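Long-range contacts in cpftsy (Physcomitrella patens, PDB 4AK9), which probably serves as the GTP-binding receptor of the chloroplast signal recognition particle, delivering proteins to the thylakoid membrane during chloroplast biogenesis: residues R115-I121 against D199-C205; A137-K141 against R169-E173. All blocks are in the same frame, centred on the assembly; numbering follows the deposited sequence.

Interaction 1: R115-I121 against D199-C205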
# COMPACT_ATOMS: atom_id res chain seq x y z
N ARG A 115 -5.24 -31.74 -26.10
CA ARG A 115 -5.09 -30.45 -26.74
C ARG A 115 -6.36 -30.16 -27.53
O ARG A 115 -7.02 -31.09 -28.00
CB ARG A 115 -3.85 -30.45 -27.63
CG ARG A 115 -3.27 -31.83 -27.92
CD ARG A 115 -3.63 -32.30 -29.34
NE ARG A 115 -3.39 -31.26 -30.34
CZ ARG A 115 -2.17 -30.93 -30.78
NH1 ARG A 115 -1.10 -31.56 -30.31
NH2 ARG A 115 -2.03 -29.97 -31.69
N PRO A 116 -6.71 -28.88 -27.69
CA PRO A 116 -5.95 -27.71 -27.23
C PRO A 116 -6.17 -27.42 -25.74
O PRO A 116 -7.25 -27.70 -25.21
CB PRO A 116 -6.55 -26.58 -28.05
CG PRO A 116 -7.96 -26.99 -28.28
CD PRO A 116 -7.98 -28.49 -28.33
N ALA A 117 -5.14 -26.89 -25.08
CA ALA A 117 -5.35 -26.24 -23.79
C ALA A 117 -5.91 -24.85 -24.05
O ALA A 117 -5.66 -24.23 -25.11
CB ALA A 117 -4.05 -26.15 -23.00
N VAL A 118 -6.69 -24.33 -23.10
CA VAL A 118 -7.29 -23.02 -23.26
C VAL A 118 -7.00 -22.17 -22.01
O VAL A 118 -7.32 -22.57 -20.88
CB VAL A 118 -8.80 -23.09 -23.49
CG1 VAL A 118 -9.41 -21.68 -23.56
CG2 VAL A 118 -9.11 -23.86 -24.81
N LEU A 119 -6.37 -21.02 -22.21
CA LEU A 119 -6.02 -20.13 -21.09
C LEU A 119 -6.83 -18.85 -21.26
O LEU A 119 -6.74 -18.18 -22.31
CB LEU A 119 -4.52 -19.80 -21.15
CG LEU A 119 -3.45 -20.67 -20.48
CD1 LEU A 119 -3.73 -22.12 -20.63
CD2 LEU A 119 -2.08 -20.34 -21.05
N MET A 120 -7.63 -18.49 -20.26
CA MET A 120 -8.32 -17.21 -20.30
C MET A 120 -7.54 -16.18 -19.47
O MET A 120 -7.12 -16.46 -18.36
CB MET A 120 -9.75 -17.32 -19.78
CG MET A 120 -10.67 -18.11 -20.70
SD MET A 120 -12.27 -18.38 -19.88
CE MET A 120 -13.07 -16.79 -20.00
N ILE A 121 -7.31 -15.01 -20.05
CA ILE A 121 -6.58 -13.95 -19.37
C ILE A 121 -7.62 -12.92 -18.94
O ILE A 121 -8.42 -12.41 -19.77
CB ILE A 121 -5.56 -13.27 -20.31
CG1 ILE A 121 -4.54 -14.27 -20.87
CG2 ILE A 121 -4.93 -12.00 -19.68
CD1 ILE A 121 -4.01 -15.33 -19.94
N ASP A 199 -6.01 -28.44 -34.84
CA ASP A 199 -4.88 -29.08 -34.17
C ASP A 199 -3.90 -28.06 -33.53
O ASP A 199 -2.69 -28.29 -33.53
CB ASP A 199 -4.14 -29.99 -35.17
CG ASP A 199 -3.39 -31.13 -34.49
OD1 ASP A 199 -4.04 -32.13 -34.09
OD2 ASP A 199 -2.14 -31.03 -34.39
N PHE A 200 -4.43 -26.96 -33.00
CA PHE A 200 -3.63 -25.99 -32.24
C PHE A 200 -3.34 -26.54 -30.85
O PHE A 200 -4.14 -27.30 -30.31
CB PHE A 200 -4.39 -24.67 -32.10
CG PHE A 200 -4.31 -23.77 -33.31
CD1 PHE A 200 -5.25 -23.88 -34.34
CD2 PHE A 200 -3.31 -22.81 -33.42
CE1 PHE A 200 -5.18 -23.04 -35.46
CE2 PHE A 200 -3.23 -21.98 -34.53
CZ PHE A 200 -4.17 -22.09 -35.56
N ASP A 201 -2.22 -26.16 -30.24
CA ASP A 201 -1.87 -26.71 -28.93
C ASP A 201 -2.45 -25.90 -27.78
O ASP A 201 -2.77 -26.44 -26.72
CB ASP A 201 -0.37 -26.81 -28.76
CG ASP A 201 0.27 -27.74 -29.78
OD1 ASP A 201 0.02 -28.97 -29.73
OD2 ASP A 201 1.04 -27.24 -30.64
N VAL A 202 -2.55 -24.58 -27.98
CA VAL A 202 -2.93 -23.68 -26.88
C VAL A 202 -3.74 -22.54 -27.47
O VAL A 202 -3.39 -22.05 -28.55
CB VAL A 202 -1.69 -23.05 -26.20
CG1 VAL A 202 -2.13 -22.03 -25.18
CG2 VAL A 202 -0.83 -24.11 -25.51
N VAL A 203 -4.82 -22.16 -26.80
CA VAL A 203 -5.58 -20.99 -27.18
C VAL A 203 -5.43 -19.97 -26.04
O VAL A 203 -5.68 -20.30 -24.88
CB VAL A 203 -7.07 -21.28 -27.31
CG1 VAL A 203 -7.84 -20.02 -27.68
CG2 VAL A 203 -7.30 -22.39 -28.34
N LEU A 204 -5.03 -18.75 -26.39
CA LEU A 204 -4.85 -17.67 -25.41
C LEU A 204 -5.97 -16.66 -25.59
O LEU A 204 -6.03 -15.96 -26.60
CB LEU A 204 -3.48 -16.99 -25.61
CG LEU A 204 -2.24 -17.39 -24.82
CD1 LEU A 204 -2.35 -18.76 -24.23
CD2 LEU A 204 -0.90 -17.22 -25.59
N CYS A 205 -6.88 -16.58 -24.63
CA CYS A 205 -8.10 -15.73 -24.75
C CYS A 205 -8.00 -14.41 -24.02
O CYS A 205 -7.73 -14.39 -22.82
CB CYS A 205 -9.33 -16.47 -24.18
SG CYS A 205 -9.66 -18.07 -24.94
O HOH W 1 -5.58 -29.43 -31.11
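Bends at chi2 and chi3 fold the Arg115 side chain round so that its guanidinium drops between the carboxylates of Asp199 and Asp201. Asp201 has its CG anti to its own carbonyl carbon and beside the backbone N (chi1 -62°), which brings OD1 over one face of the guanidinium, 2.9 Å from Arg115 NH1. On the opposite face stands the carboxylate of Asp199, its plane only 20° from that of the guanidinium; Asp199 OD2 comes within 2.9 Å of Arg115 NH2, but far enough out of plane that the attraction is one of charge, with no N-H aimed at it. At the edge of the group a water accepts from Arg115 NE and donates to Phe200 O; Arg115 NH2 also makes a weak, bent hydrogen bond to Asp199 O. Two acids sharing one arginine would be expected to stabilise all three charges at this rather exposed end.

Beyond the cis peptide bond before Pro116 the chains settle into parallel strands, neighbours in the central sheet of a P-loop GTPase domain of the SRP type. Ala117 N donates to Asp201 O, Val203 N to Ala117 O, and the alternation continues through Leu119 to Ile121 N, which bonds to Cys205 O at 2.9 Å. The straightest is Leu119 N to Val203 O, with an N-H...O angle of 179°.

Side chains alternate between the two faces. Leu119 CD2 lies against Leu204 CD1 at 3.6 Å, the two leucines side by side beneath helix 126-142. On the other face Val118 CG1 meets Cys205 SG at 3.9 Å, Met120 CG rests on Cys205 CB, and Val203 packs against Ala195 of helix 184-197. Pro116, just before the strand, packs against the same alanine.

Interaction 2: A137-K141 against R169-E173; sequences ANRFK and RTGSE
Thr170 turns its methyl CG2 onto Asn138, 3.8 Å from both the CB and the backbone N of that residue, van der Waals packing that joins the end of helix 158-170 to the flank of helix 126-142. Here the CA atoms of the two segments also come closest, 5.3 Å apart between Asn138 and Thr170. Beside it the methyl of Ala137 faces two hydroxyls, with its CB 3.8 Å from Ser172 OG and slightly farther from Thr170 OG1. The amide of Asn138 is engaged elsewhere, its ND2 bonding to Asp302.

Aliphatic contact with polar atoms is the work of Lys141. A bend at chi2 (-54°) lays its chain across the turn: Lys141 CG sits against Thr170 O at 3.0 Å, and Lys141 CE touches both Ser172 OG, 3.2 Å away, and Gly171 O.

That turn is a Schellman motif. Gly171, with positive phi, is its C-prime residue, and the backbone N atoms of Ser172 and Gly171 bond back to Ala167 O and Gln168 O, which turns the chain out of helix 158-170 towards strand 173-175 at the border of the GTPase-domain sheet.

Among the side chains of the turn, Ser172 OG donates to Thr170 OG1 at 2.9 Å, and Thr170 OG1 is also bonded to the carbonyls of Trp166 and Ala167 in the preceding helical turn. With chi1 at 57°, OG1 lies between the backbone N and the carbonyl carbon of its own residue, leaving CG2 as the branch that meets Asn138.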
# COMPACT_ATOMS: atom_id res chain seq x y z
N ALA A 137 2.46 -15.78 -25.33
CA ALA A 137 2.55 -16.38 -26.67
C ALA A 137 3.98 -16.61 -27.09
O ALA A 137 4.32 -17.67 -27.63
CB ALA A 137 1.88 -15.49 -27.66
N ASN A 138 4.83 -15.62 -26.82
CA ASN A 138 6.23 -15.68 -27.19
C ASN A 138 6.93 -16.83 -26.47
O ASN A 138 7.79 -17.51 -27.04
CB ASN A 138 6.90 -14.34 -26.88
CG ASN A 138 8.42 -14.41 -27.01
OD1 ASN A 138 8.96 -14.37 -28.11
ND2 ASN A 138 9.11 -14.50 -25.86
N ARG A 139 6.56 -17.07 -25.21
CA ARG A 139 7.09 -18.23 -24.49
C ARG A 139 6.69 -19.56 -25.12
O ARG A 139 7.50 -20.48 -25.22
CB ARG A 139 6.67 -18.22 -23.01
CG ARG A 139 7.36 -17.15 -22.20
CD ARG A 139 7.00 -17.27 -20.72
NE ARG A 139 7.53 -18.50 -20.13
CZ ARG A 139 8.78 -18.66 -19.72
NH1 ARG A 139 9.67 -17.68 -19.82
NH2 ARG A 139 9.14 -19.82 -19.18
N PHE A 140 5.43 -19.68 -25.52
CA PHE A 140 4.96 -20.91 -26.13
C PHE A 140 5.63 -21.16 -27.48
O PHE A 140 6.04 -22.29 -27.79
CB PHE A 140 3.45 -20.88 -26.30
CG PHE A 140 2.69 -21.10 -25.02
CD1 PHE A 140 2.80 -22.30 -24.34
CD2 PHE A 140 1.86 -20.11 -24.52
CE1 PHE A 140 2.10 -22.50 -23.15
CE2 PHE A 140 1.16 -20.30 -23.34
CZ PHE A 140 1.27 -21.49 -22.66
N LYS A 141 5.73 -20.10 -28.27
CA LYS A 141 6.36 -20.17 -29.60
C LYS A 141 7.82 -20.60 -29.53
O LYS A 141 8.27 -21.39 -30.35
CB LYS A 141 6.24 -18.82 -30.32
CG LYS A 141 4.80 -18.51 -30.72
CD LYS A 141 4.22 -19.66 -31.55
CE LYS A 141 2.82 -19.36 -32.09
NZ LYS A 141 2.24 -20.52 -32.86
N ARG A 169 4.13 -10.51 -34.21
CA ARG A 169 5.46 -10.58 -33.63
C ARG A 169 5.81 -11.99 -33.17
O ARG A 169 6.98 -12.42 -33.23
CB ARG A 169 5.55 -9.61 -32.44
CG ARG A 169 6.88 -9.59 -31.72
CD ARG A 169 6.93 -8.40 -30.76
NE ARG A 169 6.44 -7.20 -31.43
CZ ARG A 169 5.54 -6.35 -30.93
NH1 ARG A 169 5.04 -6.54 -29.70
NH2 ARG A 169 5.16 -5.31 -31.64
N THR A 170 4.79 -12.73 -32.72
CA THR A 170 5.08 -14.03 -32.13
C THR A 170 4.83 -15.16 -33.09
O THR A 170 5.15 -16.31 -32.77
CB THR A 170 4.26 -14.29 -30.86
OG1 THR A 170 2.87 -14.18 -31.16
CG2 THR A 170 4.65 -13.30 -29.77
N GLY A 171 4.24 -14.88 -34.24
CA GLY A 171 3.97 -15.94 -35.19
C GLY A 171 2.78 -16.79 -34.77
O GLY A 171 2.70 -17.98 -35.09
N SER A 172 1.87 -16.19 -34.02
CA SER A 172 0.64 -16.86 -33.58
C SER A 172 -0.47 -16.50 -34.53
O SER A 172 -0.46 -15.42 -35.13
CB SER A 172 0.25 -16.39 -32.17
OG SER A 172 1.31 -16.62 -31.26
N GLU A 173 -1.45 -17.40 -34.66
CA GLU A 173 -2.68 -17.08 -35.40
C GLU A 173 -3.64 -16.36 -34.47
O GLU A 173 -3.46 -16.40 -33.25
CB GLU A 173 -3.33 -18.36 -35.94
CG GLU A 173 -2.40 -19.21 -36.81
CD GLU A 173 -2.01 -18.51 -38.11
OE1 GLU A 173 -2.93 -18.09 -38.85
OE2 GLU A 173 -0.79 -18.39 -38.39

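How the interactions relate
From the N terminus, strand 117-123 of interaction 1 leads through a short loop, which fits a P-loop, into helix 126-142, whose last turns enter interaction 2. The chain then passes through strand 147-150 and helix 158-170, and at 169-173 it closes the smaller loop of interaction 2. Only after helix 184-197 does 199-205 return beside 115-121, so the larger loop of interaction 1 encloses the smaller without crossing it. The centres are about 12 Å apart, and the two contacts meet directly: Leu119 and Leu204 pack against Phe140, Leu204 also reaches Ala137, and Phe200 touches Glu173. Helix 126-142 thus bridges the central strands and the end of helix 158-170.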